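Long-range contacts in putative lipase/esterase (Lactobacillus plantarum WCFS1, PDB 3BXP), which probably hydrolyses carboxylic esters, as an alpha/beta-hydrolase of the lipase/esterase kind whose natural substrate is not established: residues 44-49 / 71-76; 149-154 / 192-197; 160-165 / 206-211. One frame throughout, in Å; residues are numbered along the deposited sequence.

Interactions 1 and 2 both reach the central beta sheet of an alpha/beta-hydrolase fold, with strands 35-41 and 110-116 lying between 67-72 and 150-154; their centres are about 20 Å apart and they do not touch. Strand 110-116 leads into a GxSxG sequence at Gly115, Ser117 and Gly119 that probably forms the nucleophile elbow, and side chains of both contacts, Tyr73 and Leu153, touch it. Interaction 3 lies nearer the surface, its centre about 17 Å from that of interaction 2 and about 18 Å from that of interaction 1. It meets interaction 1 where Phe46 CD2 packs 4.1 Å from Phe164 CE2, and interaction 2 where Ser210 CB lies 3.8 Å from Val196 CG1.

Interaction 1: 44-49 / 71-76; sequences GGFTYH and LNYQLI
His49 NE2 gives its proton to Tyr73 O at 2.7 Å, in the plane of the imidazole and on a carbonyl lone pair; a second nearly straight hydrogen bond runs from Ile76 N to Phe46 O at 3.0 Å. The imidazole is also sandwiched. Over one face lies Asn72, its CB 3.6 Å from the ring centroid and its amide stacked within 4° of the ring plane; against the opposite face sits Leu75 CD1, 3.3 Å from His49 CE1. With CG anti to its own carbonyl carbon (chi1 -61°), His49 slides between the two and turns its edge onto the face of Tyr73 in a T-shaped pair. Cut back to an alanine, this position would probably leave Tyr73 O without this donor and open a gap between Asn72 and Leu75. The segment 44-49 follows strand 35-41, where GGGX-type alpha/beta-hydrolases carry their oxyanion-hole loop, a role that would be consistent with this sequence. Apolar packing continues at Phe46, whose CD1 meets Tyr73 CE1 obliquely at 4.2 Å, and at Thr47 CG2, alongside Ile76 CD1. A water completes the junction, accepting from Phe46 N and donating to Tyr48 O and Tyr73 OH; that hydroxyl is also hydrogen-bonded to Pro42 O.

Interaction 2: 149-154 / 192-197; sequences AAIILG and KPAFVW
Lys192 starts the contact by laying its CB 3.5 Å from Ala149 O; a bend at chi2 (-57°) then carries the rest of the chain across the Ala149 carbonyl, with CG and CD still near it and the ammonium end leading away. Pro193 brings its CD against the same carbonyl oxygen and offers its own O to Ile151 N, a 2.9 Å bond that opens the regular ladder. At Ala194 the methyl is pressed against Ile151 CG1 at 3.4 Å, tighter than usual for two carbons: the isoleucine holds CG1 between its backbone N and carbonyl carbon (chi1 74°), which turns that branch toward the alanine.

Phe195 turns both its backbone N and O to strand 150-154, the N donating to Ile151 O and the O accepting from Leu153 N at 2.7 Å. This is the alternation of a parallel pair, and the strands run within 5° of each other as the two ends of a beta-alpha-beta unit that crosses through helix 168-174 in the alpha/beta-hydrolase sheet. The Phe195 ring goes to the face shared with Ile152, where helix 258-269 packs through Leu262, Ala263 and Trp266. Val196 emerges on the other face, its CG2 alongside Leu153 CD1 at 4.2 Å, and there helices 118-129 and 208-219 close over the pair. Last comes Trp197, whose N donates to Leu153 O at 2.9 Å. Its indole leans across toward the neighbouring strand, with Gly154 CA lying over one face, 3.7 Å from the centroid of the five-membered ring in a CH-pi contact; a beta carbon on Gly154 would collide with NE1. Trp259 stacks on the same indole.

Interaction 3: 160-165 / 206-211; sequences LTAGFP and PPINSL. With PGR (R-1,2-propanediol), chain K.
Ala162 makes the first touch, its methyl reaching Ile208 CG2 at 3.9 Å and lying 4.1 Å from Asn209 OD1, while its carbonyl oxygen rests against Pro206 CG. Gly163 follows with its CA 4.2 Å from that same CG, and a beta carbon there would be tight against the proline. Phe164 brings CB to Pro206 CD at 4.2 Å, but with CG anti to N (chi1 177°) its ring leads away toward Phe46. Its backbone N gives a proton to a water that also accepts one from Asn209 ND2, bridging the segments beside the apolar contacts. Asn209 has further work. ND2 bonds in the carbonyl plane to a lone pair of Pro206 O, which also takes Asn209 N, and OD1 accepts from the backbone N of Ile158 and Asp159, so both ends of the amide are held. Beside this, a propanediol, probably from the crystallisation liquor, takes a weak 3.0 Å bond from Ile208 N through O1 and is also held by Gln215 NE2 of the second subunit. The contact thus docks the loop following strand 150-154 onto the N-terminal end of helix 208-219, joining two connections on the C-terminal side of the alpha/beta-hydrolase sheet.

Interaction 1: 44-49 / 71-76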
loop_
_atom_site.group_PDB
_atom_site.type_symbol
_atom_site.label_atom_id
_atom_site.label_comp_id
_atom_site.label_asym_id
_atom_site.label_seq_id
_atom_site.Cartn_x
_atom_site.Cartn_y
_atom_site.Cartn_z
ATOM N N GLY B 44 -5.955 -4.691 20.941
ATOM C CA GLY B 44 -6.673 -5.319 21.994
ATOM C C GLY B 44 -8.188 -5.164 21.951
ATOM O O GLY B 44 -8.878 -5.473 22.922
ATOM N N GLY B 45 -8.676 -4.669 20.829
ATOM C CA GLY B 45 -10.121 -4.623 20.536
ATOM C C GLY B 45 -10.980 -3.919 21.561
ATOM O O GLY B 45 -12.196 -4.164 21.670
ATOM N N PHE B 46 -10.341 -2.992 22.254
ATOM C CA PHE B 46 -10.924 -2.154 23.291
ATOM C C PHE B 46 -11.311 -2.929 24.547
ATOM O O PHE B 46 -11.951 -2.381 25.455
ATOM C CB PHE B 46 -12.110 -1.313 22.807
ATOM C CG PHE B 46 -11.831 -0.462 21.593
ATOM C CD1 PHE B 46 -11.092 0.720 21.652
ATOM C CD2 PHE B 46 -12.372 -0.829 20.379
ATOM C CE1 PHE B 46 -10.912 1.505 20.482
ATOM C CE2 PHE B 46 -12.173 -0.061 19.223
ATOM C CZ PHE B 46 -11.438 1.106 19.296
ATOM N N THR B 47 -10.873 -4.192 24.640
ATOM C CA THR B 47 -11.140 -5.000 25.839
ATOM C C THR B 47 -9.912 -5.348 26.663
ATOM O O THR B 47 -10.032 -5.742 27.831
ATOM C CB THR B 47 -11.877 -6.325 25.471
ATOM O OG1 THR B 47 -11.072 -7.120 24.591
ATOM C CG2 THR B 47 -13.217 -5.990 24.785
ATOM N N TYR B 48 -8.754 -5.233 26.044
ATOM C CA TYR B 48 -7.439 -5.440 26.701
ATOM C C TYR B 48 -6.401 -4.583 26.027
ATOM O O TYR B 48 -6.670 -3.959 24.993
ATOM C CB TYR B 48 -7.016 -6.929 26.689
ATOM C CG TYR B 48 -6.599 -7.519 25.339
ATOM C CD1 TYR B 48 -7.543 -8.020 24.471
ATOM C CD2 TYR B 48 -5.229 -7.626 24.982
ATOM C CE1 TYR B 48 -7.190 -8.566 23.276
ATOM C CE2 TYR B 48 -4.875 -8.167 23.776
ATOM C CZ TYR B 48 -5.851 -8.633 22.927
ATOM O OH TYR B 48 -5.544 -9.203 21.714
ATOM N N HIS B 49 -5.175 -4.611 26.553
ATOM C CA HIS B 49 -4.086 -3.880 25.947
ATOM C C HIS B 49 -3.079 -4.882 25.479
ATOM O O HIS B 49 -2.422 -5.538 26.294
ATOM C CB HIS B 49 -3.403 -2.882 26.891
ATOM C CG HIS B 49 -4.307 -1.800 27.398
ATOM N ND1 HIS B 49 -4.693 -1.724 28.720
ATOM C CD2 HIS B 49 -4.879 -0.741 26.765
ATOM C CE1 HIS B 49 -5.489 -0.668 28.871
ATOM N NE2 HIS B 49 -5.581 -0.036 27.715
ATOM N N LEU B 71 0.982 3.825 25.818
ATOM C CA LEU B 71 -0.210 4.477 26.368
ATOM C C LEU B 71 -1.337 3.460 26.445
ATOM O O LEU B 71 -1.850 3.030 25.435
ATOM C CB LEU B 71 -0.635 5.657 25.513
ATOM C CG LEU B 71 -2.078 6.138 25.864
ATOM C CD1 LEU B 71 -2.299 6.522 27.324
ATOM C CD2 LEU B 71 -2.404 7.274 24.862
ATOM N N ASN B 72 -1.663 3.029 27.659
ATOM C CA ASN B 72 -2.757 2.121 27.884
ATOM C C ASN B 72 -4.071 2.880 28.021
ATOM O O ASN B 72 -4.493 3.157 29.083
ATOM C CB ASN B 72 -2.456 1.288 29.130
ATOM C CG ASN B 72 -1.597 0.027 28.851
ATOM O OD1 ASN B 72 -1.129 -0.240 27.742
ATOM N ND2 ASN B 72 -1.451 -0.786 29.883
ATOM N N TYR B 73 -4.656 3.219 26.895
ATOM C CA TYR B 73 -5.822 4.124 26.796
ATOM C C TYR B 73 -7.075 3.423 27.351
ATOM O O TYR B 73 -7.149 2.195 27.495
ATOM C CB TYR B 73 -5.989 4.608 25.334
ATOM C CG TYR B 73 -6.096 3.418 24.426
ATOM C CD1 TYR B 73 -7.292 2.735 24.324
ATOM C CD2 TYR B 73 -4.988 2.926 23.716
ATOM C CE1 TYR B 73 -7.424 1.578 23.540
ATOM C CE2 TYR B 73 -5.096 1.752 22.941
ATOM C CZ TYR B 73 -6.303 1.083 22.865
ATOM O OH TYR B 73 -6.391 -0.091 22.128
ATOM N N GLN B 74 -8.088 4.230 27.623
ATOM C CA GLN B 74 -9.352 3.740 28.157
ATOM C C GLN B 74 -9.918 2.555 27.394
ATOM O O GLN B 74 -10.104 2.599 26.165
ATOM C CB GLN B 74 -10.357 4.884 28.084
ATOM C CG GLN B 74 -11.619 4.657 28.780
ATOM C CD GLN B 74 -11.423 4.464 30.248
ATOM O OE1 GLN B 74 -10.880 5.328 30.920
ATOM N NE2 GLN B 74 -11.865 3.326 30.768
ATOM N N LEU B 75 -10.362 1.556 28.149
ATOM C CA LEU B 75 -11.020 0.382 27.572
ATOM C C LEU B 75 -12.482 0.371 28.021
ATOM O O LEU B 75 -12.920 1.216 28.837
ATOM C CB LEU B 75 -10.374 -0.899 28.095
ATOM C CG LEU B 75 -8.892 -1.047 27.819
ATOM C CD1 LEU B 75 -8.349 -2.289 28.523
ATOM C CD2 LEU B 75 -8.699 -1.034 26.286
ATOM N N ILE B 76 -13.223 -0.603 27.508
ATOM C CA ILE B 76 -14.677 -0.668 27.799
ATOM C C ILE B 76 -14.905 -1.405 29.124
ATOM O O ILE B 76 -16.007 -1.534 29.561
ATOM C CB ILE B 76 -15.531 -1.297 26.638
ATOM C CG1 ILE B 76 -15.193 -2.762 26.385
ATOM C CG2 ILE B 76 -15.408 -0.550 25.335
ATOM C CD1 ILE B 76 -16.296 -3.457 25.582
HETATM O O HOH W 1 -7.794 -2.333 22.948
#

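Interaction 2: 149-154 / 192-197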
loop_
_atom_site.group_PDB
_atom_site.type_symbol
_atom_site.label_atom_id
_atom_site.label_comp_id
_atom_site.label_asym_id
_atom_site.label_seq_id
_atom_site.Cartn_x
_atom_site.Cartn_y
_atom_site.Cartn_z
ATOM N N ALA B 149 3.650 15.057 14.956
ATOM C CA ALA B 149 4.148 15.430 13.633
ATOM C C ALA B 149 3.686 14.448 12.556
ATOM O O ALA B 149 3.696 14.762 11.368
ATOM C CB ALA B 149 5.641 15.387 13.723
ATOM N N ALA B 150 3.370 13.239 12.995
ATOM C CA ALA B 150 3.021 12.108 12.076
ATOM C C ALA B 150 2.456 10.945 12.846
ATOM O O ALA B 150 2.567 10.869 14.068
ATOM C CB ALA B 150 4.241 11.621 11.285
ATOM N N ILE B 151 1.904 10.000 12.102
ATOM C CA ILE B 151 1.325 8.796 12.708
ATOM C C ILE B 151 1.765 7.588 11.897
ATOM O O ILE B 151 2.123 7.699 10.717
ATOM C CB ILE B 151 -0.285 8.842 12.847
ATOM C CG1 ILE B 151 -1.024 8.651 11.509
ATOM C CG2 ILE B 151 -0.713 10.127 13.572
ATOM C CD1 ILE B 151 -2.562 8.524 11.632
ATOM N N ILE B 152 1.753 6.464 12.580
ATOM C CA ILE B 152 1.983 5.137 11.986
ATOM C C ILE B 152 0.796 4.303 12.413
ATOM O O ILE B 152 0.407 4.348 13.585
ATOM C CB ILE B 152 3.302 4.477 12.524
ATOM C CG1 ILE B 152 4.548 5.184 11.961
ATOM C CG2 ILE B 152 3.336 2.991 12.156
ATOM C CD1 ILE B 152 5.853 4.766 12.629
ATOM N N LEU B 153 0.199 3.607 11.444
ATOM C CA LEU B 153 -0.933 2.724 11.713
ATOM C C LEU B 153 -0.672 1.338 11.207
ATOM O O LEU B 153 -0.374 1.148 10.029
ATOM C CB LEU B 153 -2.241 3.250 11.076
ATOM C CG LEU B 153 -2.723 4.650 11.495
ATOM C CD1 LEU B 153 -3.927 5.054 10.638
ATOM C CD2 LEU B 153 -3.114 4.590 12.988
ATOM N N GLY B 154 -0.749 0.359 12.108
ATOM C CA GLY B 154 -0.673 -1.068 11.703
ATOM C C GLY B 154 -1.992 -1.766 11.944
ATOM O O GLY B 154 -2.565 -1.685 13.050
ATOM N N LYS B 192 -2.010 15.093 10.095
ATOM C CA LYS B 192 -0.544 14.915 9.926
ATOM C C LYS B 192 -0.303 13.686 9.049
ATOM O O LYS B 192 -1.154 12.804 8.931
ATOM C CB LYS B 192 0.170 14.701 11.254
ATOM C CG LYS B 192 -0.020 15.781 12.285
ATOM C CD LYS B 192 0.408 17.146 11.764
ATOM C CE LYS B 192 0.062 18.237 12.813
ATOM N NZ LYS B 192 0.605 19.579 12.450
ATOM N N PRO B 193 0.868 13.614 8.413
ATOM C CA PRO B 193 1.202 12.492 7.551
ATOM C C PRO B 193 1.112 11.123 8.261
ATOM O O PRO B 193 1.391 10.975 9.455
ATOM C CB PRO B 193 2.656 12.799 7.148
ATOM C CG PRO B 193 2.709 14.248 7.166
ATOM C CD PRO B 193 1.924 14.625 8.401
ATOM N N ALA B 194 0.808 10.119 7.453
ATOM C CA ALA B 194 0.649 8.790 7.976
ATOM C C ALA B 194 1.332 7.707 7.130
ATOM O O ALA B 194 1.324 7.729 5.923
ATOM C CB ALA B 194 -0.859 8.465 8.147
ATOM N N PHE B 195 1.916 6.774 7.838
ATOM C CA PHE B 195 2.350 5.497 7.287
ATOM C C PHE B 195 1.392 4.463 7.788
ATOM O O PHE B 195 1.250 4.213 8.991
ATOM C CB PHE B 195 3.801 5.211 7.754
ATOM C CG PHE B 195 4.392 3.893 7.256
ATOM C CD1 PHE B 195 4.133 2.685 7.881
ATOM C CD2 PHE B 195 5.266 3.886 6.186
ATOM C CE1 PHE B 195 4.663 1.529 7.415
ATOM C CE2 PHE B 195 5.790 2.714 5.727
ATOM C CZ PHE B 195 5.485 1.516 6.348
ATOM N N VAL B 196 0.743 3.802 6.850
ATOM C CA VAL B 196 -0.260 2.788 7.151
ATOM C C VAL B 196 0.188 1.451 6.535
ATOM O O VAL B 196 0.644 1.383 5.389
ATOM C CB VAL B 196 -1.628 3.216 6.564
ATOM C CG1 VAL B 196 -2.757 2.247 6.888
ATOM C CG2 VAL B 196 -2.024 4.629 6.962
ATOM N N TRP B 197 0.064 0.396 7.301
ATOM C CA TRP B 197 0.316 -0.983 6.792
ATOM C C TRP B 197 -0.689 -1.951 7.344
ATOM O O TRP B 197 -1.267 -1.757 8.430
ATOM C CB TRP B 197 1.755 -1.463 7.051
ATOM C CG TRP B 197 2.030 -1.798 8.456
ATOM C CD1 TRP B 197 2.407 -0.922 9.444
ATOM C CD2 TRP B 197 1.926 -3.086 9.089
ATOM N NE1 TRP B 197 2.555 -1.574 10.619
ATOM C CE2 TRP B 197 2.256 -2.907 10.438
ATOM C CE3 TRP B 197 1.549 -4.354 8.661
ATOM C CZ2 TRP B 197 2.258 -3.966 11.342
ATOM C CZ3 TRP B 197 1.580 -5.407 9.568
ATOM C CH2 TRP B 197 1.924 -5.200 10.884
#

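Interaction 3: 160-165 / 206-211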
loop_
_atom_site.group_PDB
_atom_site.type_symbol
_atom_site.label_atom_id
_atom_site.label_comp_id
_atom_site.label_asym_id
_atom_site.label_seq_id
_atom_site.Cartn_x
_atom_site.Cartn_y
_atom_site.Cartn_z
ATOM N N LEU B 160 -15.930 1.946 12.856
ATOM C CA LEU B 160 -16.603 1.044 13.785
ATOM C C LEU B 160 -17.881 0.456 13.221
ATOM O O LEU B 160 -18.547 -0.324 13.896
ATOM C CB LEU B 160 -16.880 1.733 15.148
ATOM C CG LEU B 160 -15.652 2.247 15.898
ATOM C CD1 LEU B 160 -16.072 2.833 17.261
ATOM C CD2 LEU B 160 -14.636 1.140 16.095
ATOM N N THR B 161 -18.188 0.816 11.971
ATOM C CA THR B 161 -19.302 0.228 11.247
ATOM C C THR B 161 -18.838 -0.762 10.185
ATOM O O THR B 161 -19.650 -1.385 9.530
ATOM C CB THR B 161 -20.171 1.274 10.543
ATOM O OG1 THR B 161 -19.460 1.813 9.413
ATOM C CG2 THR B 161 -20.633 2.419 11.509
ATOM N N ALA B 162 -17.533 -0.929 10.036
ATOM C CA ALA B 162 -16.960 -1.683 8.908
ATOM C C ALA B 162 -16.666 -3.182 9.192
ATOM O O ALA B 162 -15.939 -3.848 8.439
ATOM C CB ALA B 162 -15.696 -0.968 8.385
ATOM N N GLY B 163 -17.217 -3.726 10.271
ATOM C CA GLY B 163 -17.052 -5.150 10.553
ATOM C C GLY B 163 -16.524 -5.481 11.930
ATOM O O GLY B 163 -16.786 -6.570 12.459
ATOM N N PHE B 164 -15.709 -4.589 12.480
ATOM C CA PHE B 164 -15.316 -4.684 13.876
ATOM C C PHE B 164 -15.678 -3.404 14.567
ATOM O O PHE B 164 -15.207 -2.342 14.130
ATOM C CB PHE B 164 -13.804 -4.908 14.086
ATOM C CG PHE B 164 -13.447 -4.936 15.539
ATOM C CD1 PHE B 164 -13.466 -6.128 16.232
ATOM C CD2 PHE B 164 -13.206 -3.753 16.240
ATOM C CE1 PHE B 164 -13.208 -6.155 17.597
ATOM C CE2 PHE B 164 -12.953 -3.777 17.606
ATOM C CZ PHE B 164 -12.952 -4.973 18.273
ATOM N N PRO B 165 -16.467 -3.493 15.670
ATOM C CA PRO B 165 -16.935 -4.750 16.278
ATOM C C PRO B 165 -18.089 -5.353 15.493
ATOM O O PRO B 165 -18.552 -4.746 14.533
ATOM C CB PRO B 165 -17.451 -4.309 17.648
ATOM C CG PRO B 165 -17.904 -2.909 17.417
ATOM C CD PRO B 165 -16.974 -2.323 16.406
ATOM N N PRO B 206 -10.720 -6.180 9.607
ATOM C CA PRO B 206 -11.035 -6.132 8.161
ATOM C C PRO B 206 -10.186 -5.094 7.422
ATOM O O PRO B 206 -10.113 -3.937 7.873
ATOM C CB PRO B 206 -12.510 -5.693 8.139
ATOM C CG PRO B 206 -13.063 -6.095 9.509
ATOM C CD PRO B 206 -11.904 -5.942 10.461
ATOM N N PRO B 207 -9.548 -5.477 6.298
ATOM C CA PRO B 207 -8.653 -4.559 5.608
ATOM C C PRO B 207 -9.336 -3.327 5.033
ATOM O O PRO B 207 -8.672 -2.321 4.776
ATOM C CB PRO B 207 -8.028 -5.428 4.509
ATOM C CG PRO B 207 -8.079 -6.740 5.010
ATOM C CD PRO B 207 -9.368 -6.843 5.787
ATOM N N ILE B 208 -10.664 -3.383 4.895
ATOM C CA ILE B 208 -11.384 -2.232 4.404
ATOM C C ILE B 208 -11.135 -1.015 5.292
ATOM O O ILE B 208 -11.304 0.142 4.878
ATOM C CB ILE B 208 -12.900 -2.526 4.322
ATOM C CG1 ILE B 208 -13.601 -1.493 3.458
ATOM C CG2 ILE B 208 -13.469 -2.647 5.685
ATOM C CD1 ILE B 208 -13.201 -1.473 1.957
ATOM N N ASN B 209 -10.766 -1.252 6.534
ATOM C CA ASN B 209 -10.497 -0.167 7.460
ATOM C C ASN B 209 -9.334 0.691 6.956
ATOM O O ASN B 209 -9.399 1.910 6.906
ATOM C CB ASN B 209 -10.160 -0.725 8.854
ATOM C CG ASN B 209 -11.408 -1.100 9.658
ATOM O OD1 ASN B 209 -12.072 -0.244 10.191
ATOM N ND2 ASN B 209 -11.657 -2.417 9.808
ATOM N N SER B 210 -8.211 0.054 6.653
ATOM C CA SER B 210 -7.061 0.854 6.226
ATOM C C SER B 210 -7.339 1.510 4.864
ATOM O O SER B 210 -6.880 2.618 4.606
ATOM C CB SER B 210 -5.756 0.044 6.245
ATOM O OG SER B 210 -5.844 -1.121 5.437
ATOM N N LEU B 211 -8.038 0.801 3.987
ATOM C CA LEU B 211 -8.368 1.332 2.653
ATOM C C LEU B 211 -9.181 2.613 2.829
ATOM O O LEU B 211 -9.010 3.581 2.126
ATOM C CB LEU B 211 -9.194 0.302 1.861
ATOM C CG LEU B 211 -8.396 -0.890 1.352
ATOM C CD1 LEU B 211 -9.334 -2.035 0.964
ATOM C CD2 LEU B 211 -7.487 -0.501 0.130
HETATM C C1 PGR K . -11.587 -6.014 2.890
HETATM C C2 PGR K . -12.532 -6.028 1.682
HETATM C C3 PGR K . -13.227 -7.384 1.535
HETATM O O1 PGR K . -12.215 -5.875 4.201
HETATM O O2 PGR K . -13.561 -5.012 1.661
HETATM O O HOH W 2 -14.023 -2.205 11.803
#